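Local coordinates for YciF Bacterial Stress Response Protein (Salmonella enterica subsp. enterica serovar Typhimurium, PDB 4ERU) that is of unknown function but has a ferritin-like helical bundle that binds magnesium ions and may serve a metal-dependent role in the stress response, at residues Gln26-Leu31 and Ser49-Thr54; Ala37-Lys42 and Thr95-Val100; Glu86-Val91 and Ala103-Ala108. All coordinates share one frame; numbering follows the deposited sequence.

Contact 1 of 3, residues Gln26-Leu31 and Ser49-Thr54; sequences QLTKAL and SHLEET. With MG (magnesium ion), chain D.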
loop_
_atom_site.group_PDB
_atom_site.type_symbol
_atom_site.label_atom_id
_atom_site.label_comp_id
_atom_site.label_asym_id
_atom_site.label_seq_id
_atom_site.Cartn_x
_atom_site.Cartn_y
_atom_site.Cartn_z
ATOM N N GLN A 26 13.561 5.915 -5.991
ATOM C CA GLN A 26 12.933 7.076 -5.385
ATOM C C GLN A 26 12.966 7.052 -3.875
ATOM O O GLN A 26 13.267 8.069 -3.264
ATOM C CB GLN A 26 11.490 7.211 -5.804
ATOM C CG GLN A 26 11.287 7.623 -7.222
ATOM C CD GLN A 26 9.793 7.692 -7.506
ATOM O OE1 GLN A 26 9.096 8.559 -6.960
ATOM N NE2 GLN A 26 9.281 6.744 -8.311
ATOM N N LEU A 27 12.656 5.900 -3.280
ATOM C CA LEU A 27 12.664 5.780 -1.843
ATOM C C LEU A 27 14.054 6.082 -1.238
ATOM O O LEU A 27 14.128 6.791 -0.224
ATOM C CB LEU A 27 12.122 4.406 -1.421
ATOM C CG LEU A 27 11.934 4.168 0.075
ATOM C CD1 LEU A 27 11.023 5.258 0.742
ATOM C CD2 LEU A 27 11.369 2.745 0.272
ATOM N N THR A 28 15.135 5.591 -1.860
ATOM C CA THR A 28 16.503 5.860 -1.375
ATOM C C THR A 28 16.820 7.352 -1.395
ATOM O O THR A 28 17.517 7.832 -0.507
ATOM C CB THR A 28 17.653 5.126 -2.163
ATOM O OG1 THR A 28 17.693 5.547 -3.538
ATOM C CG2 THR A 28 17.507 3.631 -2.092
ATOM N N LYS A 29 16.289 8.083 -2.370
ATOM C CA LYS A 29 16.459 9.538 -2.419
ATOM C C LYS A 29 15.767 10.257 -1.269
ATOM O O LYS A 29 16.270 11.268 -0.759
ATOM C CB LYS A 29 15.901 10.098 -3.720
ATOM C CG LYS A 29 16.663 9.688 -4.925
ATOM C CD LYS A 29 16.020 10.258 -6.201
ATOM C CE LYS A 29 16.352 11.705 -6.356
ATOM N NZ LYS A 29 16.334 12.043 -7.816
ATOM N N ALA A 30 14.625 9.714 -0.859
ATOM C CA ALA A 30 13.793 10.275 0.226
ATOM C C ALA A 30 14.202 9.929 1.661
ATOM O O ALA A 30 13.921 10.687 2.578
ATOM C CB ALA A 30 12.319 9.818 0.027
ATOM N N LEU A 31 14.780 8.742 1.868
ATOM C CA LEU A 31 14.993 8.239 3.208
ATOM C C LEU A 31 15.943 9.106 4.037
ATOM O O LEU A 31 15.746 9.227 5.232
ATOM C CB LEU A 31 15.456 6.782 3.198
ATOM C CG LEU A 31 14.272 5.777 3.023
ATOM C CD1 LEU A 31 14.787 4.407 2.582
ATOM C CD2 LEU A 31 13.514 5.657 4.318
ATOM N N SER A 49 18.592 2.285 8.607
ATOM C CA SER A 49 18.564 0.831 8.320
ATOM C C SER A 49 17.725 0.497 7.092
ATOM O O SER A 49 18.076 -0.379 6.321
ATOM C CB SER A 49 17.945 0.016 9.461
ATOM O OG SER A 49 18.846 -0.100 10.513
ATOM N N HIS A 50 16.579 1.142 6.964
ATOM C CA HIS A 50 15.731 0.900 5.824
ATOM C C HIS A 50 16.410 1.321 4.512
ATOM O O HIS A 50 16.268 0.651 3.483
ATOM C CB HIS A 50 14.412 1.639 5.992
ATOM C CG HIS A 50 13.387 1.234 4.994
ATOM N ND1 HIS A 50 12.200 1.919 4.826
ATOM C CD2 HIS A 50 13.356 0.204 4.117
ATOM C CE1 HIS A 50 11.491 1.336 3.875
ATOM N NE2 HIS A 50 12.173 0.299 3.424
ATOM N N LEU A 51 17.157 2.415 4.554
ATOM C CA LEU A 51 17.922 2.829 3.392
ATOM C C LEU A 51 18.932 1.738 2.949
ATOM O O LEU A 51 18.997 1.381 1.776
ATOM C CB LEU A 51 18.616 4.166 3.665
ATOM C CG LEU A 51 19.621 4.642 2.613
ATOM C CD1 LEU A 51 19.079 4.789 1.199
ATOM C CD2 LEU A 51 20.210 5.982 3.105
ATOM N N GLU A 52 19.774 1.290 3.874
ATOM C CA GLU A 52 20.807 0.316 3.540
ATOM C C GLU A 52 20.162 -0.969 2.999
ATOM O O GLU A 52 20.650 -1.549 2.048
ATOM C CB GLU A 52 21.707 0.044 4.755
ATOM C CG GLU A 52 21.385 -1.211 5.584
ATOM C CD GLU A 52 22.354 -1.398 6.753
ATOM O OE1 GLU A 52 22.321 -0.576 7.712
ATOM O OE2 GLU A 52 23.158 -2.362 6.692
ATOM N N GLU A 53 19.033 -1.367 3.605
ATOM C CA GLU A 53 18.242 -2.543 3.207
ATOM C C GLU A 53 17.687 -2.392 1.780
ATOM O O GLU A 53 17.749 -3.322 0.979
ATOM C CB GLU A 53 17.098 -2.820 4.221
ATOM C CG GLU A 53 15.860 -3.580 3.634
ATOM C CD GLU A 53 14.851 -4.079 4.687
ATOM O OE1 GLU A 53 15.281 -4.747 5.663
ATOM O OE2 GLU A 53 13.622 -3.816 4.528
ATOM N N THR A 54 17.141 -1.216 1.486
ATOM C CA THR A 54 16.609 -0.881 0.150
ATOM C C THR A 54 17.710 -0.914 -0.895
ATOM O O THR A 54 17.483 -1.385 -1.999
ATOM C CB THR A 54 15.896 0.517 0.119
ATOM O OG1 THR A 54 14.864 0.522 1.107
ATOM C CG2 THR A 54 15.283 0.815 -1.289
HETATM MG MG MG D . 10.569 -0.570 1.606
HETATM O O HOH W 1 12.385 -0.685 0.668
#
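Leu31 drives one methyl, CD1, against the backbone of helix 41-66, stopping 3.6 Å from Leu51 CA, and the same methyl lies over one face of the His50 ring, displaced toward its rim. This is the centre of the apolar contact between two nearly antiparallel helices; the axes of segments 26-31 and 49-54 run at 155° and approach to 9.5 Å. The other branch of Leu31, CD2, sits 4.0 Å from His50 ND1. Leu27 adds its CD2 methyl, 3.9 Å from His50 CE1. On the outer flank, Leu51 CD1 packs 3.7 Å from Thr28 CB, and the methyls of Thr28 and Thr54 touch; the Thr28 hydroxyl turns back to the carbonyl of Lys25 in its own helix.

The polar part belongs to helix 41-66. Thr54 OG1 donates to His50 O at 2.8 Å from above the carbonyl plane, while Thr54 N reaches that oxygen from the opposite face. The threonine hydroxyl also accepts from a water that is itself a magnesium ligand.

The His50 imidazole, with CG anti to the backbone N (chi1 -169°), reaches inward and presents NE2 to magnesium, in the ring plane, at a long 2.6 Å. Glu113, Glu116 and Glu146 supply the remaining protein ligands, giving the carboxylate-and-histidine metal site buried inside a ferritin-like four-helix bundle.

Contact 2 of 3, residues Ala37-Lys42 and Thr95-Val100; sequences ATSNEK and TEKNEV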
loop_
_atom_site.group_PDB
_atom_site.type_symbol
_atom_site.label_atom_id
_atom_site.label_comp_id
_atom_site.label_asym_id
_atom_site.label_seq_id
_atom_site.Cartn_x
_atom_site.Cartn_y
_atom_site.Cartn_z
ATOM N N ALA A 37 14.411 14.256 9.756
ATOM C CA ALA A 37 13.176 14.932 10.147
ATOM C C ALA A 37 12.633 14.463 11.486
ATOM O O ALA A 37 11.812 15.142 12.110
ATOM C CB ALA A 37 12.119 14.778 9.063
ATOM N N THR A 38 13.092 13.315 11.951
ATOM C CA THR A 38 12.644 12.861 13.257
ATOM C C THR A 38 13.669 13.115 14.342
ATOM O O THR A 38 14.875 12.881 14.143
ATOM C CB THR A 38 12.189 11.383 13.268
ATOM O OG1 THR A 38 11.992 10.983 14.628
ATOM C CG2 THR A 38 13.195 10.470 12.605
ATOM N N SER A 39 13.189 13.593 15.497
ATOM C CA SER A 39 14.038 13.770 16.687
ATOM C C SER A 39 14.176 12.463 17.468
ATOM O O SER A 39 15.108 12.323 18.267
ATOM C CB SER A 39 13.472 14.861 17.614
ATOM O OG SER A 39 12.073 14.651 17.778
ATOM N N ASN A 40 13.257 11.518 17.267
ATOM C CA ASN A 40 13.388 10.227 17.935
ATOM C C ASN A 40 14.513 9.425 17.322
ATOM O O ASN A 40 14.474 9.098 16.133
ATOM C CB ASN A 40 12.115 9.399 17.869
ATOM C CG ASN A 40 12.234 8.123 18.681
ATOM O OD1 ASN A 40 12.516 7.057 18.150
ATOM N ND2 ASN A 40 12.075 8.246 19.998
ATOM N N GLU A 41 15.516 9.104 18.135
ATOM C CA GLU A 41 16.701 8.397 17.665
ATOM C C GLU A 41 16.406 7.014 17.084
ATOM O O GLU A 41 16.914 6.676 16.014
ATOM C CB GLU A 41 17.757 8.307 18.774
ATOM C CG GLU A 41 18.964 9.203 18.521
ATOM C CD GLU A 41 19.658 8.863 17.220
ATOM O OE1 GLU A 41 20.019 7.679 17.017
ATOM O OE2 GLU A 41 19.839 9.781 16.394
ATOM N N LYS A 42 15.592 6.226 17.783
ATOM C CA LYS A 42 15.197 4.904 17.301
ATOM C C LYS A 42 14.518 4.914 15.910
ATOM O O LYS A 42 14.789 4.038 15.079
ATOM C CB LYS A 42 14.306 4.184 18.315
ATOM C CG LYS A 42 15.058 3.348 19.351
ATOM C CD LYS A 42 14.095 2.452 20.133
ATOM C CE LYS A 42 13.182 3.268 21.063
ATOM N NZ LYS A 42 11.765 2.768 21.064
ATOM N N THR A 95 4.084 19.837 10.490
ATOM C CA THR A 95 4.185 19.478 11.882
ATOM C C THR A 95 5.408 20.126 12.461
ATOM O O THR A 95 6.293 20.581 11.730
ATOM C CB THR A 95 4.324 17.940 12.104
ATOM O OG1 THR A 95 5.437 17.439 11.344
ATOM C CG2 THR A 95 3.032 17.179 11.719
ATOM N N GLU A 96 5.441 20.170 13.787
ATOM C CA GLU A 96 6.641 20.487 14.518
ATOM C C GLU A 96 7.447 19.214 14.646
ATOM O O GLU A 96 6.910 18.115 14.473
ATOM C CB GLU A 96 6.285 21.072 15.891
ATOM C CG GLU A 96 5.961 22.558 15.815
ATOM C CD GLU A 96 5.030 23.022 16.905
ATOM O OE1 GLU A 96 3.833 22.659 16.876
ATOM O OE2 GLU A 96 5.497 23.767 17.783
ATOM N N LYS A 97 8.738 19.360 14.927
ATOM C CA LYS A 97 9.590 18.209 15.101
ATOM C C LYS A 97 9.382 17.593 16.475
ATOM O O LYS A 97 10.081 17.923 17.423
ATOM C CB LYS A 97 11.053 18.581 14.846
ATOM C CG LYS A 97 12.022 17.395 14.854
ATOM C CD LYS A 97 13.434 17.848 14.428
ATOM C CE LYS A 97 14.422 16.678 14.443
ATOM N NZ LYS A 97 15.803 17.090 14.032
ATOM N N ASN A 98 8.410 16.691 16.574
ATOM C CA ASN A 98 8.099 16.052 17.843
ATOM C C ASN A 98 7.440 14.682 17.625
ATOM O O ASN A 98 7.432 14.143 16.489
ATOM C CB ASN A 98 7.196 16.967 18.681
ATOM C CG ASN A 98 5.894 17.318 17.965
ATOM O OD1 ASN A 98 5.454 16.614 17.039
ATOM N ND2 ASN A 98 5.271 18.418 18.389
ATOM N N GLU A 99 6.885 14.131 18.700
ATOM C CA GLU A 99 6.274 12.811 18.668
ATOM C C GLU A 99 5.074 12.718 17.729
ATOM O O GLU A 99 4.767 11.638 17.248
ATOM C CB GLU A 99 5.921 12.310 20.086
ATOM C CG GLU A 99 4.882 13.141 20.825
ATOM C CD GLU A 99 5.409 14.536 21.280
ATOM O OE1 GLU A 99 4.561 15.440 21.473
ATOM O OE2 GLU A 99 6.650 14.739 21.435
ATOM N N VAL A 100 4.418 13.841 17.463
ATOM C CA VAL A 100 3.275 13.870 16.572
ATOM C C VAL A 100 3.778 13.706 15.137
ATOM O O VAL A 100 3.220 12.941 14.350
ATOM C CB VAL A 100 2.445 15.188 16.714
ATOM C CG1 VAL A 100 1.261 15.207 15.726
ATOM C CG2 VAL A 100 1.938 15.386 18.187
HETATM O O HOH W 2 10.281 14.266 15.409
#
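Lys97 lays its aliphatic chain across the turn at Ala37-Ser39, where two interhelical connections of the ferritin-like bundle meet at one end. Along residues 95-100, Thr95 comes first: its hydroxyl bonds to Val91 O and to NE of Arg101, a residue of the D-malate pocket.

Lys97 follows, at the centre of an inverse gamma turn. A chi1 of -174° swings CG away from the amide nitrogen, and the chain beyond is fully extended, which carries it alongside the facing backbone. CG lies 3.6 Å from Ala37 O, and CE reaches 3.5 Å from Ser39 N; Ser39 CB packs against the same CE. At the tip, NZ makes a weak hydrogen bond to Arg36 O.

Asn98 is next, its O taking a hydrogen bond from a water that in turn accepts from Ser39 N, each at 3.0 Å. That water joins the two loops through their backbones. In the facing loop, Thr38 OG1 accepts from Asn40 N in an ST turn and is also bonded to Asp102, tying the first loop to the start of helix 99-130.

Glu99 and Val100 begin that helix, with Asn98 at its N-cap: Asn98 OD1 accepts from Val100 N at 3.0 Å, the donor standing 51° out of the carboxamide carbonyl plane.

Contact 3 of 3, residues Glu86-Val91 and Ala103-Ala108; sequences EEANEV and AALIAA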
loop_
_atom_site.group_PDB
_atom_site.type_symbol
_atom_site.label_atom_id
_atom_site.label_comp_id
_atom_site.label_asym_id
_atom_site.label_seq_id
_atom_site.Cartn_x
_atom_site.Cartn_y
_atom_site.Cartn_z
ATOM N N GLU A 86 5.727 12.173 -1.524
ATOM C CA GLU A 86 5.247 13.559 -1.403
ATOM C C GLU A 86 4.464 13.744 -0.091
ATOM O O GLU A 86 4.637 14.746 0.605
ATOM C CB GLU A 86 4.387 13.960 -2.620
ATOM C CG GLU A 86 5.162 14.014 -3.927
ATOM C CD GLU A 86 4.367 14.585 -5.105
ATOM O OE1 GLU A 86 3.110 14.506 -5.116
ATOM O OE2 GLU A 86 5.026 15.089 -6.040
ATOM N N GLU A 87 3.617 12.766 0.237
ATOM C CA GLU A 87 2.837 12.765 1.500
ATOM C C GLU A 87 3.716 12.767 2.742
ATOM O O GLU A 87 3.428 13.492 3.690
ATOM C CB GLU A 87 1.836 11.609 1.555
ATOM C CG GLU A 87 0.774 11.714 0.400
ATOM C CD GLU A 87 -0.468 10.793 0.583
ATOM O OE1 GLU A 87 -0.548 10.067 1.612
ATOM O OE2 GLU A 87 -1.364 10.793 -0.300
ATOM N N ALA A 88 4.799 11.980 2.732
ATOM C CA ALA A 88 5.745 11.999 3.849
ATOM C C ALA A 88 6.385 13.388 3.974
ATOM O O ALA A 88 6.559 13.896 5.097
ATOM C CB ALA A 88 6.811 10.924 3.687
ATOM N N ASN A 89 6.716 14.010 2.838
ATOM C CA ASN A 89 7.280 15.358 2.874
ATOM C C ASN A 89 6.297 16.411 3.357
ATOM O O ASN A 89 6.712 17.341 4.053
ATOM C CB ASN A 89 7.935 15.761 1.534
ATOM C CG ASN A 89 9.167 14.923 1.232
ATOM O OD1 ASN A 89 9.865 14.475 2.153
ATOM N ND2 ASN A 89 9.413 14.660 -0.047
ATOM N N GLU A 90 5.019 16.270 2.986
ATOM C CA GLU A 90 3.969 17.172 3.473
ATOM C C GLU A 90 3.808 17.030 5.003
ATOM O O GLU A 90 3.584 18.003 5.710
ATOM C CB GLU A 90 2.623 16.926 2.764
ATOM C CG GLU A 90 1.540 18.028 3.082
ATOM C CD GLU A 90 0.068 17.638 2.718
ATOM O OE1 GLU A 90 -0.192 16.436 2.435
ATOM O OE2 GLU A 90 -0.833 18.539 2.732
ATOM N N VAL A 91 3.930 15.808 5.504
ATOM C CA VAL A 91 3.920 15.591 6.923
ATOM C C VAL A 91 4.998 16.440 7.602
ATOM O O VAL A 91 4.724 17.103 8.603
ATOM C CB VAL A 91 4.067 14.074 7.268
ATOM C CG1 VAL A 91 4.523 13.867 8.717
ATOM C CG2 VAL A 91 2.726 13.348 6.978
ATOM N N ALA A 103 4.748 9.967 14.785
ATOM C CA ALA A 103 3.556 9.150 14.520
ATOM C C ALA A 103 3.147 9.232 13.058
ATOM O O ALA A 103 2.809 8.224 12.445
ATOM C CB ALA A 103 2.392 9.578 15.430
ATOM N N ALA A 104 3.182 10.435 12.501
ATOM C CA ALA A 104 2.677 10.683 11.157
ATOM C C ALA A 104 3.652 10.216 10.091
ATOM O O ALA A 104 3.240 9.743 9.023
ATOM C CB ALA A 104 2.335 12.179 10.989
ATOM N N LEU A 105 4.950 10.301 10.395
ATOM C CA LEU A 105 5.977 9.772 9.534
ATOM C C LEU A 105 5.991 8.230 9.495
ATOM O O LEU A 105 6.217 7.622 8.438
ATOM C CB LEU A 105 7.343 10.256 10.001
ATOM C CG LEU A 105 7.706 11.664 9.547
ATOM C CD1 LEU A 105 9.127 12.020 10.038
ATOM C CD2 LEU A 105 7.579 11.796 8.022
ATOM N N ILE A 106 5.796 7.606 10.656
ATOM C CA ILE A 106 5.673 6.151 10.716
ATOM C C ILE A 106 4.508 5.697 9.861
ATOM O O ILE A 106 4.671 4.789 9.046
ATOM C CB ILE A 106 5.513 5.639 12.148
ATOM C CG1 ILE A 106 6.835 5.795 12.903
ATOM C CG2 ILE A 106 5.167 4.130 12.132
ATOM C CD1 ILE A 106 6.655 5.763 14.431
ATOM N N ALA A 107 3.372 6.378 9.983
ATOM C CA ALA A 107 2.204 6.053 9.167
ATOM C C ALA A 107 2.493 6.138 7.659
ATOM O O ALA A 107 2.112 5.245 6.887
ATOM C CB ALA A 107 1.006 6.953 9.556
ATOM N N ALA A 108 3.163 7.213 7.247
ATOM C CA ALA A 108 3.456 7.476 5.853
ATOM C C ALA A 108 4.406 6.392 5.364
ATOM O O ALA A 108 4.216 5.836 4.256
ATOM C CB ALA A 108 4.102 8.926 5.679
#
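Val91 is the main bump that segment 86-91 offers to the facing helix. Its CG1 methyl pushes into a hollow on helix 99-130 bordered by Ala104 and Leu105, coming 3.6 Å from Ala104 CB and 3.8 Å from Leu105 CD2. The valine's chi1 of 161° turns CG1 to the far side from its own amide, aiming that branch at the facing helix, while CG2 stays at the margin near Ala104.

The return bump is Leu105. It leaves its helix at the flank, but its end swings toward 86-91, and the CD2 methyl settles between Ala88 and Val91, one helical turn apart, 3.7 Å from Ala88 O. Leu105 and Val91 thus interlock, each branched end lying beside the other, with their side chains set at a slant.

Ala88 and Ala108 meet methyl to methyl, CB to CB at 3.9 Å, and their CA atoms are the nearest pair across the contact at 5.5 Å. Small residues at this level let the backbones come close, while the larger Val91 and Leu105 lie nearer the connecting loop. The axes of segments 86-91 and 103-108 are antiparallel at 179° and approach to 9.3 Å.

These two helices form a hairpin joined by a short connection. Inside the subunit, Leu34 of helix 9-37 packs on Ala88, and helix 133-159 lies against Ile106 on another side of helix 99-130. Leu12 of the second subunit packs on Ala103 and Ala104, so the hairpin also contributes to the dimer interface.

Contact 1 is at the metal site and contact 2 at one end of the bundle. Contact 1 holds a magnesium ligand, His50, and the Thr54 side chain comes within about 4 Å of the other magnesium. Contact 2 has its centre about 22 Å from the centre of the chain and about 18 Å from that of contact 1; the Ala37 side chain comes within about 4 Å of D-malate. Contact 3 stands off to the side of that line, its centre about 11 Å from that of contact 2 and 15 Å from that of contact 1. Contacts 2 and 3 touch directly, Ala37 CB meeting Leu105 CD1 at 4.2 Å, and share helix 99-130, whereas contacts 1 and 2 share helix 41-66.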